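Local atomic coordinates of N-acetylglucosamine-6-phosphate deacetylase (Thermotoga maritima, PDB entry 1O12), a protein that probably removes the acetyl group from N-acetylglucosamine-6-phosphate, as a metal-dependent hydrolase of the NagA family. Residues F57-D69 against V263-K275. Sequence-based numbering, arbitrary orientation.
Sequences FVDPHIHGVVGAD and VLVTDSISAAGLK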
loop_
_atom_site.group_PDB
_atom_site.type_symbol
_atom_site.label_atom_id
_atom_site.label_comp_id
_atom_site.label_asym_id
_atom_site.label_seq_id
_atom_site.Cartn_x
_atom_site.Cartn_y
_atom_site.Cartn_z
ATOM N N PHE A 57 -7.921 24.435 12.040
ATOM C CA PHE A 57 -6.877 23.458 11.768
ATOM C C PHE A 57 -6.121 23.136 13.047
ATOM O O PHE A 57 -6.070 23.956 13.970
ATOM C CB PHE A 57 -5.902 23.995 10.725
ATOM C CG PHE A 57 -6.543 24.280 9.392
ATOM C CD1 PHE A 57 -6.029 25.269 8.552
ATOM C CD2 PHE A 57 -7.664 23.556 8.972
ATOM C CE1 PHE A 57 -6.619 25.532 7.318
ATOM C CE2 PHE A 57 -8.264 23.810 7.742
ATOM C CZ PHE A 57 -7.745 24.794 6.917
ATOM N N VAL A 58 -5.542 21.935 13.070
ATOM C CA VAL A 58 -4.779 21.424 14.181
ATOM C C VAL A 58 -3.419 20.904 13.688
ATOM O O VAL A 58 -3.368 20.008 12.828
ATOM C CB VAL A 58 -5.554 20.269 14.872
ATOM C CG1 VAL A 58 -4.718 19.720 16.027
ATOM C CG2 VAL A 58 -6.955 20.770 15.357
ATOM N N ASP A 59 -2.320 21.452 14.221
ATOM C CA ASP A 59 -0.987 21.012 13.813
ATOM C C ASP A 59 -0.319 20.394 15.032
ATOM O O ASP A 59 0.173 21.098 15.902
ATOM C CB ASP A 59 -0.133 22.178 13.293
ATOM C CG ASP A 59 1.093 21.692 12.522
ATOM O OD1 ASP A 59 1.390 20.488 12.629
ATOM O OD2 ASP A 59 1.762 22.487 11.823
ATOM N N PRO A 60 -0.271 19.051 15.085
ATOM C CA PRO A 60 0.338 18.357 16.219
ATOM C C PRO A 60 1.825 18.168 16.076
ATOM O O PRO A 60 2.463 17.571 16.944
ATOM C CB PRO A 60 -0.407 17.030 16.223
ATOM C CG PRO A 60 -0.530 16.738 14.729
ATOM C CD PRO A 60 -0.910 18.090 14.151
ATOM N N HIS A 61 2.382 18.686 14.985
ATOM C CA HIS A 61 3.803 18.507 14.728
ATOM C C HIS A 61 4.430 19.696 14.020
ATOM O O HIS A 61 4.457 19.735 12.792
ATOM C CB HIS A 61 4.007 17.243 13.881
ATOM C CG HIS A 61 5.412 16.742 13.879
ATOM N ND1 HIS A 61 5.751 15.480 13.444
ATOM C CD2 HIS A 61 6.572 17.330 14.259
ATOM C CE1 HIS A 61 7.056 15.308 13.555
ATOM N NE2 HIS A 61 7.577 16.415 14.049
ATOM N N ILE A 62 4.926 20.659 14.795
ATOM C CA ILE A 62 5.597 21.845 14.255
ATOM C C ILE A 62 6.662 22.304 15.264
ATOM O O ILE A 62 6.353 22.520 16.434
ATOM C CB ILE A 62 4.587 23.016 13.970
ATOM C CG1 ILE A 62 5.347 24.311 13.655
ATOM C CG2 ILE A 62 3.655 23.222 15.135
ATOM C CD1 ILE A 62 4.436 25.481 13.266
ATOM N N HIS A 63 7.898 22.472 14.794
ATOM C CA HIS A 63 9.029 22.885 15.632
ATOM C C HIS A 63 9.113 24.397 15.855
ATOM O O HIS A 63 9.347 24.868 16.960
ATOM C CB HIS A 63 10.338 22.402 14.980
ATOM C CG HIS A 63 10.349 20.937 14.690
ATOM N ND1 HIS A 63 10.609 19.995 15.658
ATOM C CD2 HIS A 63 10.011 20.244 13.574
ATOM C CE1 HIS A 63 10.427 18.785 15.156
ATOM N NE2 HIS A 63 10.061 18.908 13.893
ATOM N N GLY A 64 8.928 25.144 14.770
ATOM C CA GLY A 64 9.019 26.582 14.817
ATOM C C GLY A 64 8.546 27.087 13.478
ATOM O O GLY A 64 8.199 26.284 12.600
ATOM N N VAL A 65 8.508 28.410 13.323
ATOM C CA VAL A 65 8.059 29.022 12.082
ATOM C C VAL A 65 8.362 30.528 12.171
ATOM O O VAL A 65 8.304 31.100 13.255
ATOM C CB VAL A 65 6.521 28.751 11.868
ATOM C CG1 VAL A 65 5.708 29.330 13.023
ATOM C CG2 VAL A 65 6.055 29.351 10.556
ATOM N N VAL A 66 8.704 31.152 11.037
ATOM C CA VAL A 66 9.031 32.595 10.948
ATOM C C VAL A 66 9.951 33.147 12.061
ATOM O O VAL A 66 9.711 34.224 12.623
ATOM C CB VAL A 66 7.726 33.477 10.869
ATOM C CG1 VAL A 66 7.059 33.332 9.511
ATOM C CG2 VAL A 66 6.736 33.061 11.946
ATOM N N GLY A 67 11.000 32.393 12.375
ATOM C CA GLY A 67 11.940 32.802 13.386
ATOM C C GLY A 67 11.723 32.241 14.769
ATOM O O GLY A 67 12.652 32.239 15.564
ATOM N N ALA A 68 10.520 31.761 15.080
ATOM C CA ALA A 68 10.232 31.223 16.421
ATOM C C ALA A 68 10.475 29.720 16.520
ATOM O O ALA A 68 10.111 28.977 15.616
ATOM C CB ALA A 68 8.797 31.533 16.786
ATOM N N ASP A 69 11.092 29.270 17.605
ATOM C CA ASP A 69 11.357 27.845 17.793
ATOM C C ASP A 69 10.760 27.406 19.111
ATOM O O ASP A 69 10.496 28.213 20.000
ATOM C CB ASP A 69 12.847 27.509 17.922
ATOM C CG ASP A 69 13.739 28.395 17.101
ATOM O OD1 ASP A 69 14.353 27.864 16.135
ATOM O OD2 ASP A 69 13.849 29.610 17.431
ATOM N N VAL A 263 -3.316 12.252 9.043
ATOM C CA VAL A 263 -3.273 13.439 9.867
ATOM C C VAL A 263 -2.348 14.450 9.225
ATOM O O VAL A 263 -1.147 14.198 9.093
ATOM C CB VAL A 263 -2.776 13.089 11.266
ATOM C CG1 VAL A 263 -2.170 14.315 11.955
ATOM C CG2 VAL A 263 -3.931 12.592 12.076
ATOM N N LEU A 264 -2.879 15.590 8.804
ATOM C CA LEU A 264 -1.997 16.582 8.175
ATOM C C LEU A 264 -1.079 17.154 9.246
ATOM O O LEU A 264 -1.471 17.312 10.402
ATOM C CB LEU A 264 -2.810 17.675 7.491
ATOM C CG LEU A 264 -2.753 17.656 5.963
ATOM C CD1 LEU A 264 -2.619 16.247 5.458
ATOM C CD2 LEU A 264 -3.976 18.322 5.369
ATOM N N VAL A 265 0.141 17.472 8.860
ATOM C CA VAL A 265 1.125 17.975 9.803
ATOM C C VAL A 265 2.049 18.929 9.021
ATOM O O VAL A 265 2.158 18.845 7.795
ATOM C CB VAL A 265 1.904 16.737 10.381
ATOM C CG1 VAL A 265 3.361 16.933 10.295
ATOM C CG2 VAL A 265 1.442 16.429 11.805
ATOM N N THR A 266 2.737 19.815 9.715
ATOM C CA THR A 266 3.608 20.741 9.034
ATOM C C THR A 266 5.095 20.362 9.157
ATOM O O THR A 266 5.817 20.385 8.157
ATOM C CB THR A 266 3.321 22.181 9.567
ATOM O OG1 THR A 266 3.258 23.099 8.473
ATOM C CG2 THR A 266 4.345 22.618 10.579
ATOM N N ASP A 267 5.536 19.973 10.361
ATOM C CA ASP A 267 6.933 19.607 10.628
ATOM C C ASP A 267 7.792 20.804 10.236
ATOM O O ASP A 267 8.955 20.682 9.862
ATOM C CB ASP A 267 7.340 18.354 9.828
ATOM C CG ASP A 267 8.719 17.759 10.268
ATOM O OD1 ASP A 267 9.006 17.605 11.488
ATOM O OD2 ASP A 267 9.521 17.410 9.369
ATOM N N SER A 268 7.180 21.968 10.326
ATOM C CA SER A 268 7.806 23.227 10.005
ATOM C C SER A 268 8.910 23.598 11.004
ATOM O O SER A 268 8.873 23.214 12.182
ATOM C CB SER A 268 6.714 24.301 10.002
ATOM O OG SER A 268 7.204 25.616 9.898
ATOM N N ILE A 269 9.907 24.329 10.532
ATOM C CA ILE A 269 10.960 24.786 11.429
ATOM C C ILE A 269 10.974 26.320 11.411
ATOM O O ILE A 269 10.269 26.932 10.609
ATOM C CB ILE A 269 12.338 24.231 11.027
ATOM C CG1 ILE A 269 12.705 24.685 9.615
ATOM C CG2 ILE A 269 12.319 22.719 11.151
ATOM C CD1 ILE A 269 14.039 24.125 9.127
ATOM N N SER A 270 11.744 26.926 12.310
ATOM C CA SER A 270 11.868 28.384 12.403
ATOM C C SER A 270 12.113 29.071 11.053
ATOM O O SER A 270 11.606 30.158 10.804
ATOM C CB SER A 270 13.011 28.741 13.353
ATOM O OG SER A 270 14.226 28.137 12.921
ATOM N N ALA A 271 12.885 28.430 10.185
ATOM C CA ALA A 271 13.198 28.985 8.874
ATOM C C ALA A 271 11.984 29.228 7.974
ATOM O O ALA A 271 12.048 30.050 7.061
ATOM C CB ALA A 271 14.185 28.066 8.151
ATOM N N ALA A 272 10.882 28.523 8.213
ATOM C CA ALA A 272 9.712 28.682 7.368
ATOM C C ALA A 272 9.291 30.137 7.300
ATOM O O ALA A 272 9.140 30.794 8.326
ATOM C CB ALA A 272 8.577 27.826 7.884
ATOM N N GLY A 273 9.116 30.638 6.080
ATOM C CA GLY A 273 8.721 32.024 5.886
ATOM C C GLY A 273 9.901 32.992 5.879
ATOM O O GLY A 273 9.700 34.207 5.920
ATOM N N LEU A 274 11.127 32.468 5.843
ATOM C CA LEU A 274 12.315 33.314 5.819
ATOM C C LEU A 274 13.151 33.009 4.571
ATOM O O LEU A 274 13.065 31.909 4.022
ATOM C CB LEU A 274 13.159 33.076 7.065
ATOM C CG LEU A 274 12.444 33.288 8.398
ATOM C CD1 LEU A 274 13.438 33.168 9.551
ATOM C CD2 LEU A 274 11.780 34.651 8.411
ATOM N N LYS A 275 13.943 33.982 4.120
ATOM C CA LYS A 275 14.806 33.804 2.941
ATOM C C LYS A 275 15.670 32.542 3.065
ATOM O O LYS A 275 15.963 32.081 4.167
ATOM C CB LYS A 275 15.730 35.030 2.737
ATOM C CG LYS A 275 15.838 36.007 3.936
ATOM C CD LYS A 275 16.167 35.312 5.284
ATOM C CE LYS A 275 15.779 36.179 6.505
ATOM N NZ LYS A 275 14.323 36.532 6.529
HETATM O O HOH W 1 -4.065 17.548 11.731
#
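Val-263 CG1 rests on Pro-60 CG. A water bridges Leu-264 O and Val-58 O. Val-265 CG2 lies against Pro-60 CG at 3.5 Å while also touching His-61 CB. Thr-266 N donates to Asp-59 OD1 (3.3 Å) from the opposite face of the carboxylate to His-61 N, whose bond makes an Asx turn; an alanine at Asp-59 would probably leave both amides without this acceptor and the corner at Pro-60 less firmly set. Asp-267 N binds His-61 O at 2.7 Å. Here the C-terminal ends of strands 52-59 and 262-265 come together in the TIM-barrel fold of the amidohydrolases, beside the metal site. Asp-267, the predicted proton donor/acceptor, has CG anti to its N (chi1 -169°), which brings OD1 to His-63 NE2 (2.9 Å); OD1 lies in the imidazole plane, and NE2 meets it on the anti side, 35° out of the carboxylate plane. Its CG lies over one face of His-61, toward the rim; ND1 and NE2 of that ring hydrogen-bond to Glu-237 and the iron ligand Glu-127. Ser-268 O accepts from His-63 N and Gly-64 N, while its OG donates to Gly-64 O (3.0 Å). Farther along, Ser-270 O takes Gly-67 N at 2.8 Å, and Ala-272 O takes Val-66 N, joining the type I' turn 65-68 to turns 269-272 and 271-274. Leu-274 CD1 packs against the Gly-67 backbone, 3.8 Å from its N.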